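Local atomic coordinates of mandelate racemase/muconate lactonizing protein (Alicyclobacillus acidocaldarius LAA1, PDB entry 3QLD), a protein that belongs to the enolase superfamily, whose members join an N-terminal alpha+beta domain to a C-terminal TIM-barrel-like domain. Residues Phe219-Leu224 with Pro242-Glu247; Gly44-Val49 with Val108-Met113; Leu191-Asp196 with Tyr215-Ile220. All coordinates share one frame; numbering follows the deposited sequence. Where two conformers were deposited one is given.

Contact 1 of 3, residues Phe219-Leu224 with Pro242-Glu247; sequences FIEQPL and PVCLDE
Ile-220 pairs with Val-243 and Glu-221 with Cys-244 in parallel register. Three backbone hydrogen bonds join the segments: Ile-220 N to Pro-242 O (3.0 Å), Cys-244 N to Ile-220 O (2.9 Å) and Gln-222 N to Cys-244 O (2.9 Å). A side chain continues the pairing. Gln-222, bent at chi2 (-72°), turns OE1 to Asp-246 N at 2.7 Å, with the donor in the amide plane on a lone pair. Its NE2 bonds Ser-248, which helps fix the amide rotation. The flat amide also stacks on the Glu-247 carboxylate, planes 18° apart.

Phe-219 CD1 touches Cys-244 CB at 3.5 Å. Cys-244 SG lies over one face of the Phe-219 ring, 4.5 Å from its centroid. Pro-223 CD meets Val-243 CG1 at 3.8 Å.

Glu-221 OE2 lies 3.9 Å from Asp-246 OD2, the carboxylate planes 37° apart. Lys-169 and Asn-268 hold the first side chain, and Lys-270, Arg-273 and Tyr-56 the second.

Both strands belong to one beta-alpha-beta unit with helix 229-238 between them. Leu-235 of that helix packs on Pro-223. Strands 192-196 and 266-269 flank the pair in the barrel sheet.

Contact 2 of 3, residues Gly44-Val49 with Val108-Met113; sequences GWSECV and VAAIEM
Ser-46 overlaps the helical turn from Ala-110 to Met-113. Its OG gives a hydrogen bond to Ala-110 O at 2.7 Å. The hydroxyl oxygen is tilted 23° from the carbonyl plane. Rotation about CA-CB places OG between the backbone N and the carbonyl carbon (chi1 66°), and this turns it onto the helix carbonyl. Thus a buried hydroxyl finds an acceptor in the helix backbone. The same side chain also packs through carbon: Ser-46 CB stands 4.0 Å from CB of Met-113, which is modelled as selenomethionine.

Two residues further on, Cys-48 CB touches Ala-110 CB at 3.8 Å. The Ala-110 methyl group therefore sits near both Ser-46 and Cys-48, with its CB 3.9 Å from Ser-46 OG. The backbones come close here too: Cys-48 CA is 5.0 Å from Ala-110 CA.

Strand 44-48 and helix 108-113 run nearly antiparallel, at 162°. Their axes approach to 7.2 Å, and the side chains that meet between them include the small Ser-46, Cys-48 and Ala-110. The alternate strand residues, Trp-45 and Glu-47, point away from the helix, so the strand meets it with one face.

Val-34 of the adjacent strand 25-38 touches both Ser-46 and Ala-110. A second polar tie comes from Asp-117, further along the helix, whose OD2 accepts a hydrogen bond from the backbone N of Trp-45. Glu-47 OE1 bonds Thr-302 and Gly-305 in the C-terminal domain. A helix packed on an antiparallel sheet in this way is characteristic of the N-terminal alpha+beta domain of the enolase superfamily.

Contact 3 of 3, residues Leu191-Asp196 with Tyr215-Ile220; sequences LAIAAD and YDLQFI
The backbones run parallel, with a bridge between Ala-195 and Ile-220 and two hydrogen bonds: Gln-218 N to Ile-193 O (2.9 Å) and Ala-195 N to Phe-219 O (3.0 Å). A water continues the link toward the start of the strand. It accepts from Ile-193 N at 3.0 Å and donates to Asp-216 O at 2.9 Å.

Among the side chains, Ala-194 makes a CH-pi contact. Its CB lies over one face of the Phe-219 ring, 3.5 Å from the centroid and displaced toward the CE1 and CZ rim. The ring reaches this methyl because its CG lies between the backbone N and the carbonyl carbon (chi1 54°).

Leu-217 packs on Ile-193 and Ala-195. It crosses the Ile-193 side chain, with Leu-217 CD2 3.6 Å from Ile-193 CG2. Its other methyl, CD1, is 4.1 Å from Ala-195 CB. The Gln-218 side chain runs out across the strand direction. With CG anti to the backbone N (chi1 -168°) and the chain extended beyond it, NE2 comes to 3.7 Å from Ala-192 CB, while OE1 bonds Arg-167.

Strand 192-196 lies between strands 167-171 and 220-221 in the barrel sheet. Val-168 and Leu-170 bond its backbone from the first of these. Helix 178-187 packs against Ile-193 through Val-184 and Arg-185, and touches Tyr-215 through Ile-181 and Lys-182.

Overall arrangement
Contact 2 comes first along the chain and lies in the N-terminal domain. Contact 3 and then contact 1 follow in the C-terminal domain. Contacts 3 and 1 share Phe-219 and Ile-220, and their centres are 11 Å apart. They join three successive barrel strands, 192-196, 220-221 and 243-245. A probable hydrogen bond from Glu-221 N to Ala-195 O (2.7 Å) ties them further. Contact 2 lies on the other side of the chain's centre, with its centre 26 Å from that of contact 1 and 31 Å from that of contact 3. The three thus sample both domains of the enolase-superfamily architecture: contact 2 joins sheet to helix, while contacts 1 and 3 build the barrel wall.

Contact 1 of 3, residues Phe219-Leu224 with Pro242-Glu247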
loop_
_atom_site.group_PDB
_atom_site.type_symbol
_atom_site.label_atom_id
_atom_site.label_comp_id
_atom_site.label_asym_id
_atom_site.label_seq_id
_atom_site.Cartn_x
_atom_site.Cartn_y
_atom_site.Cartn_z
ATOM N N PHE A 219 9.318 16.304 -19.777
ATOM C CA PHE A 219 9.597 15.731 -18.415
ATOM C C PHE A 219 10.397 14.426 -18.597
ATOM O O PHE A 219 10.503 13.895 -19.723
ATOM C CB PHE A 219 8.286 15.442 -17.626
ATOM C CG PHE A 219 7.295 14.545 -18.383
ATOM C CD1 PHE A 219 7.454 13.152 -18.387
ATOM C CD2 PHE A 219 6.187 15.111 -19.024
ATOM C CE1 PHE A 219 6.556 12.333 -19.113
ATOM C CE2 PHE A 219 5.250 14.298 -19.723
ATOM C CZ PHE A 219 5.452 12.908 -19.726
ATOM N N ILE A 220 10.980 13.955 -17.470
ATOM C CA ILE A 220 11.624 12.641 -17.344
ATOM C C ILE A 220 10.759 11.991 -16.256
ATOM O O ILE A 220 10.668 12.538 -15.162
ATOM C CB ILE A 220 13.104 12.725 -16.930
ATOM C CG1 ILE A 220 13.938 13.414 -18.052
ATOM C CG2 ILE A 220 13.685 11.250 -16.590
ATOM C CD1 ILE A 220 15.326 13.742 -17.630
ATOM N N GLU A 221 10.102 10.853 -16.581
ATOM C CA GLU A 221 9.200 10.222 -15.627
ATOM C C GLU A 221 9.944 9.170 -14.781
ATOM O O GLU A 221 10.765 8.417 -15.311
ATOM C CB GLU A 221 8.116 9.499 -16.441
ATOM C CG GLU A 221 6.930 8.992 -15.593
ATOM C CD GLU A 221 5.770 8.598 -16.490
ATOM O OE1 GLU A 221 5.972 8.446 -17.715
ATOM O OE2 GLU A 221 4.670 8.454 -15.984
ATOM N N GLN A 222 9.670 9.163 -13.475
ATOM C CA GLN A 222 10.179 8.100 -12.538
ATOM C C GLN A 222 11.650 7.765 -12.723
ATOM O O GLN A 222 12.027 6.636 -13.001
ATOM C CB GLN A 222 9.259 6.865 -12.691
ATOM C CG GLN A 222 7.786 7.092 -12.160
ATOM C CD GLN A 222 7.589 7.187 -10.627
ATOM O OE1 GLN A 222 6.694 7.904 -10.154
ATOM N NE2 GLN A 222 8.439 6.505 -9.846
ATOM N N PRO A 223 12.558 8.774 -12.575
ATOM C CA PRO A 223 13.944 8.525 -12.854
ATOM C C PRO A 223 14.555 7.517 -11.824
ATOM O O PRO A 223 15.343 6.672 -12.191
ATOM C CB PRO A 223 14.594 9.909 -12.668
ATOM C CG PRO A 223 13.678 10.685 -11.888
ATOM C CD PRO A 223 12.315 10.210 -12.306
ATOM N N LEU A 224 14.148 7.638 -10.572
ATOM C CA LEU A 224 14.772 6.873 -9.474
ATOM C C LEU A 224 13.782 5.811 -8.948
ATOM O O LEU A 224 12.581 5.877 -9.208
ATOM C CB LEU A 224 15.208 7.810 -8.322
ATOM C CG LEU A 224 16.249 8.923 -8.668
ATOM C CD1 LEU A 224 16.577 9.802 -7.439
ATOM C CD2 LEU A 224 17.531 8.338 -9.354
ATOM N N PRO A 242 11.758 19.126 -16.001
ATOM C CA PRO A 242 10.865 18.711 -14.941
ATOM C C PRO A 242 10.935 17.182 -14.757
ATOM O O PRO A 242 11.031 16.419 -15.743
ATOM C CB PRO A 242 9.485 19.063 -15.515
ATOM C CG PRO A 242 9.761 20.215 -16.446
ATOM C CD PRO A 242 10.984 19.730 -17.126
ATOM N N VAL A 243 10.887 16.766 -13.479
ATOM C CA VAL A 243 10.641 15.346 -13.186
ATOM C C VAL A 243 9.138 15.146 -13.104
ATOM O O VAL A 243 8.440 15.970 -12.557
ATOM C CB VAL A 243 11.298 14.938 -11.822
ATOM C CG1 VAL A 243 10.823 13.534 -11.408
ATOM C CG2 VAL A 243 12.809 15.006 -11.994
ATOM N N CYS A 244 8.656 14.008 -13.628
ATOM C CA CYS A 244 7.255 13.611 -13.539
ATOM C C CYS A 244 7.163 12.364 -12.653
ATOM O O CYS A 244 7.976 11.468 -12.799
ATOM C CB CYS A 244 6.775 13.197 -14.913
ATOM S SG CYS A 244 5.033 12.700 -14.905
ATOM N N LEU A 245 6.207 12.347 -11.724
ATOM C CA LEU A 245 6.002 11.149 -10.938
ATOM C C LEU A 245 4.651 10.544 -11.327
ATOM O O LEU A 245 3.670 11.269 -11.560
ATOM C CB LEU A 245 6.041 11.446 -9.428
ATOM C CG LEU A 245 7.379 12.040 -8.966
ATOM C CD1 LEU A 245 7.264 12.319 -7.414
ATOM C CD2 LEU A 245 8.542 11.148 -9.250
ATOM N N ASP A 246 4.618 9.211 -11.342
ATOM C CA ASP A 246 3.373 8.452 -11.596
ATOM C C ASP A 246 3.182 7.672 -10.264
ATOM O O ASP A 246 2.523 8.201 -9.375
ATOM C CB ASP A 246 3.556 7.595 -12.863
ATOM C CG ASP A 246 2.468 6.565 -13.107
ATOM O OD1 ASP A 246 1.464 6.538 -12.410
ATOM O OD2 ASP A 246 2.659 5.761 -14.030
ATOM N N GLU A 247 3.790 6.506 -10.141
ATOM C CA GLU A 247 3.451 5.559 -9.030
ATOM C C GLU A 247 4.007 6.024 -7.688
ATOM O O GLU A 247 3.478 5.676 -6.621
ATOM C CB GLU A 247 3.773 4.074 -9.390
ATOM C CG GLU A 247 5.252 3.759 -9.437
ATOM C CD GLU A 247 5.839 3.942 -10.855
ATOM O OE1 GLU A 247 6.897 3.340 -11.076
ATOM O OE2 GLU A 247 5.242 4.646 -11.742
#

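Contact 2 of 3, residues Gly44-Val49 with Val108-Met113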
loop_
_atom_site.group_PDB
_atom_site.type_symbol
_atom_site.label_atom_id
_atom_site.label_comp_id
_atom_site.label_asym_id
_atom_site.label_seq_id
_atom_site.Cartn_x
_atom_site.Cartn_y
_atom_site.Cartn_z
ATOM N N GLY A 44 -24.758 2.633 -13.233
ATOM C CA GLY A 44 -23.429 3.192 -13.376
ATOM C C GLY A 44 -22.371 2.089 -13.552
ATOM O O GLY A 44 -22.530 1.003 -12.993
ATOM N N TRP A 45 -21.350 2.344 -14.379
ATOM C CA TRP A 45 -20.181 1.454 -14.561
ATOM C C TRP A 45 -18.856 2.148 -14.241
ATOM O O TRP A 45 -18.747 3.386 -14.382
ATOM C CB TRP A 45 -20.071 0.978 -16.016
ATOM C CG TRP A 45 -21.239 0.099 -16.423
ATOM C CD1 TRP A 45 -22.548 0.480 -16.554
ATOM C CD2 TRP A 45 -21.186 -1.290 -16.742
ATOM N NE1 TRP A 45 -23.319 -0.603 -16.921
ATOM C CE2 TRP A 45 -22.513 -1.703 -17.045
ATOM C CE3 TRP A 45 -20.147 -2.248 -16.773
ATOM C CZ2 TRP A 45 -22.828 -3.018 -17.423
ATOM C CZ3 TRP A 45 -20.465 -3.556 -17.158
ATOM C CH2 TRP A 45 -21.793 -3.929 -17.483
ATOM N N SER A 46 -17.836 1.355 -13.897
ATOM C CA SER A 46 -16.457 1.865 -13.751
ATOM C C SER A 46 -15.516 0.718 -13.897
ATOM O O SER A 46 -15.958 -0.435 -13.932
ATOM C CB SER A 46 -16.237 2.436 -12.367
ATOM O OG SER A 46 -16.327 1.398 -11.414
ATOM N N GLU A 47 -14.212 1.036 -13.967
ATOM C CA GLU A 47 -13.223 -0.036 -14.150
ATOM C C GLU A 47 -12.256 0.040 -13.012
ATOM O O GLU A 47 -11.788 1.138 -12.680
ATOM C CB GLU A 47 -12.455 0.106 -15.459
ATOM C CG GLU A 47 -11.365 -0.934 -15.639
ATOM C CD GLU A 47 -10.775 -0.891 -17.054
ATOM O OE1 GLU A 47 -11.396 -0.281 -17.937
ATOM O OE2 GLU A 47 -9.696 -1.452 -17.311
ATOM N N CYS A 48 -12.007 -1.091 -12.344
ATOM C CA CYS A 48 -10.856 -1.120 -11.380
ATOM C C CYS A 48 -9.541 -1.310 -12.183
ATOM O O CYS A 48 -9.444 -2.282 -12.919
ATOM C CB CYS A 48 -11.107 -2.229 -10.347
ATOM S SG CYS A 48 -9.682 -2.309 -9.173
ATOM N N VAL A 49 -8.595 -0.354 -12.124
ATOM C CA VAL A 49 -7.467 -0.376 -13.012
ATOM C C VAL A 49 -6.287 -1.198 -12.504
ATOM O O VAL A 49 -5.210 -1.180 -13.123
ATOM C CB VAL A 49 -6.911 1.085 -13.319
ATOM C CG1 VAL A 49 -7.983 1.937 -14.102
ATOM C CG2 VAL A 49 -6.518 1.804 -12.081
ATOM N N VAL A 108 -11.088 1.301 -4.075
ATOM C CA VAL A 108 -11.923 2.375 -3.570
ATOM C C VAL A 108 -12.442 3.208 -4.745
ATOM O O VAL A 108 -13.645 3.541 -4.811
ATOM C CB VAL A 108 -11.134 3.258 -2.541
ATOM C CG1 VAL A 108 -11.831 4.603 -2.331
ATOM C CG2 VAL A 108 -11.063 2.541 -1.160
ATOM N N ALA A 109 -11.544 3.536 -5.654
ATOM C CA ALA A 109 -11.865 4.367 -6.816
ATOM C C ALA A 109 -12.946 3.707 -7.678
ATOM O O ALA A 109 -13.785 4.408 -8.325
ATOM C CB ALA A 109 -10.645 4.503 -7.655
ATOM N N ALA A 110 -12.912 2.368 -7.780
ATOM C CA ALA A 110 -13.930 1.732 -8.617
ATOM C C ALA A 110 -15.356 1.972 -8.054
ATOM O O ALA A 110 -16.308 2.240 -8.803
ATOM C CB ALA A 110 -13.612 0.247 -8.880
ATOM N N ILE A 111 -15.491 1.890 -6.741
ATOM C CA ILE A 111 -16.743 2.222 -6.100
ATOM C C ILE A 111 -17.127 3.671 -6.395
ATOM O O ILE A 111 -18.200 3.953 -7.009
ATOM C CB ILE A 111 -16.636 1.987 -4.592
ATOM C CG1 ILE A 111 -16.325 0.508 -4.353
ATOM C CG2 ILE A 111 -17.930 2.440 -3.863
ATOM C CD1 ILE A 111 -17.477 -0.407 -4.800
ATOM N N GLU A 112 -16.242 4.585 -5.991
ATOM C CA GLU A 112 -16.506 6.020 -6.104
ATOM C C GLU A 112 -16.865 6.435 -7.552
ATOM O O GLU A 112 -17.823 7.204 -7.767
ATOM C CB GLU A 112 -15.300 6.785 -5.603
ATOM C CG GLU A 112 -15.594 8.301 -5.368
ATOM C CD GLU A 112 -15.011 9.142 -6.487
ATOM O OE1 GLU A 112 -14.591 8.643 -7.592
ATOM O OE2 GLU A 112 -14.867 10.352 -6.251
HETATM N N MSE A 113 -16.128 5.933 -8.528
HETATM C CA MSE A 113 -16.323 6.334 -9.919
HETATM C C MSE A 113 -17.629 5.759 -10.528
HETATM O O MSE A 113 -18.284 6.454 -11.347
HETATM C CB MSE A 113 -15.123 5.987 -10.774
HETATM C CG MSE A 113 -13.904 6.901 -10.395
HETATM SE SE MSE A 113 -12.187 6.251 -11.048
HETATM C CE MSE A 113 -12.101 6.726 -12.887
#

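Contact 3 of 3, residues Leu191-Asp196 with Tyr215-Ile220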
loop_
_atom_site.group_PDB
_atom_site.type_symbol
_atom_site.label_atom_id
_atom_site.label_comp_id
_atom_site.label_asym_id
_atom_site.label_seq_id
_atom_site.Cartn_x
_atom_site.Cartn_y
_atom_site.Cartn_z
ATOM N N LEU A 191 8.680 18.874 -31.919
ATOM C CA LEU A 191 7.816 17.846 -31.338
ATOM C C LEU A 191 7.918 17.812 -29.803
ATOM O O LEU A 191 9.028 17.856 -29.264
ATOM C CB LEU A 191 8.235 16.502 -31.882
ATOM C CG LEU A 191 7.532 15.243 -31.404
ATOM C CD1 LEU A 191 6.065 15.294 -31.809
ATOM C CD2 LEU A 191 8.233 14.221 -32.118
ATOM N N ALA A 192 6.768 17.752 -29.103
ATOM C CA ALA A 192 6.835 17.511 -27.640
ATOM C C ALA A 192 7.432 16.091 -27.464
ATOM O O ALA A 192 6.865 15.101 -27.978
ATOM C CB ALA A 192 5.424 17.661 -27.030
ATOM N N ILE A 193 8.601 15.983 -26.807
ATOM C CA ILE A 193 9.238 14.689 -26.483
ATOM C C ILE A 193 9.276 14.547 -24.938
ATOM O O ILE A 193 9.743 15.482 -24.251
ATOM C CB ILE A 193 10.688 14.651 -26.999
ATOM C CG1 ILE A 193 10.793 14.960 -28.528
ATOM C CG2 ILE A 193 11.401 13.347 -26.671
ATOM C CD1 ILE A 193 12.215 14.906 -29.029
ATOM N N ALA A 194 8.811 13.412 -24.412
ATOM C CA ALA A 194 9.020 13.114 -22.959
ATOM C C ALA A 194 9.824 11.835 -22.828
ATOM O O ALA A 194 10.108 11.107 -23.842
ATOM C CB ALA A 194 7.669 13.051 -22.177
ATOM N N ALA A 195 10.298 11.546 -21.605
ATOM C CA ALA A 195 11.085 10.327 -21.448
ATOM C C ALA A 195 10.592 9.559 -20.210
ATOM O O ALA A 195 10.162 10.169 -19.233
ATOM C CB ALA A 195 12.593 10.593 -21.319
ATOM N N ASP A 196 10.641 8.225 -20.283
ATOM C CA ASP A 196 10.177 7.459 -19.137
ATOM C C ASP A 196 11.280 6.503 -18.735
ATOM O O ASP A 196 11.690 5.636 -19.485
ATOM C CB ASP A 196 8.857 6.769 -19.465
ATOM C CG ASP A 196 8.425 5.793 -18.386
ATOM O OD1 ASP A 196 8.970 5.790 -17.240
ATOM O OD2 ASP A 196 7.483 5.065 -18.690
ATOM N N TYR A 215 18.048 18.894 -24.447
ATOM C CA TYR A 215 17.031 18.515 -25.431
ATOM C C TYR A 215 15.623 18.960 -25.227
ATOM O O TYR A 215 14.735 18.559 -26.031
ATOM C CB TYR A 215 17.117 16.992 -25.698
ATOM C CG TYR A 215 18.525 16.587 -25.964
ATOM C CD1 TYR A 215 19.191 17.028 -27.114
ATOM C CD2 TYR A 215 19.238 15.813 -25.066
ATOM C CE1 TYR A 215 20.528 16.678 -27.352
ATOM C CE2 TYR A 215 20.549 15.483 -25.276
ATOM C CZ TYR A 215 21.196 15.927 -26.438
ATOM O OH TYR A 215 22.518 15.584 -26.666
ATOM N N ASP A 216 15.409 19.737 -24.154
ATOM C CA ASP A 216 14.133 20.340 -23.826
ATOM C C ASP A 216 12.955 19.339 -23.758
ATOM O O ASP A 216 11.916 19.575 -24.343
ATOM C CB ASP A 216 13.844 21.519 -24.797
ATOM C CG ASP A 216 15.008 22.528 -24.856
ATOM O OD1 ASP A 216 15.964 22.481 -24.007
ATOM O OD2 ASP A 216 14.957 23.376 -25.780
ATOM N N LEU A 217 13.157 18.227 -23.025
ATOM C CA LEU A 217 12.090 17.228 -22.751
ATOM C C LEU A 217 10.997 17.890 -21.989
ATOM O O LEU A 217 11.265 18.728 -21.152
ATOM C CB LEU A 217 12.697 16.057 -21.921
ATOM C CG LEU A 217 13.769 15.223 -22.582
ATOM C CD1 LEU A 217 14.449 14.288 -21.578
ATOM C CD2 LEU A 217 13.170 14.395 -23.750
ATOM N N GLN A 218 9.773 17.496 -22.229
ATOM C CA GLN A 218 8.658 17.962 -21.454
ATOM C C GLN A 218 8.772 17.505 -19.969
ATOM O O GLN A 218 8.378 18.243 -19.061
ATOM C CB GLN A 218 7.392 17.427 -22.099
ATOM C CG GLN A 218 6.138 18.040 -21.588
ATOM C CD GLN A 218 4.929 17.488 -22.315
ATOM O OE1 GLN A 218 4.363 16.454 -21.916
ATOM N NE2 GLN A 218 4.572 18.119 -23.419
ATOM N N PHE A 219 9.318 16.304 -19.777
ATOM C CA PHE A 219 9.597 15.731 -18.415
ATOM C C PHE A 219 10.397 14.426 -18.597
ATOM O O PHE A 219 10.503 13.895 -19.723
ATOM C CB PHE A 219 8.286 15.442 -17.626
ATOM C CG PHE A 219 7.295 14.545 -18.383
ATOM C CD1 PHE A 219 7.454 13.152 -18.387
ATOM C CD2 PHE A 219 6.187 15.111 -19.024
ATOM C CE1 PHE A 219 6.556 12.333 -19.113
ATOM C CE2 PHE A 219 5.250 14.298 -19.723
ATOM C CZ PHE A 219 5.452 12.908 -19.726
ATOM N N ILE A 220 10.980 13.955 -17.470
ATOM C CA ILE A 220 11.624 12.641 -17.344
ATOM C C ILE A 220 10.759 11.991 -16.256
ATOM O O ILE A 220 10.668 12.538 -15.162
ATOM C CB ILE A 220 13.104 12.725 -16.930
ATOM C CG1 ILE A 220 13.938 13.414 -18.052
ATOM C CG2 ILE A 220 13.685 11.250 -16.590
ATOM C CD1 ILE A 220 15.326 13.742 -17.630
HETATM O O HOH W 1 9.503 18.558 -25.658
#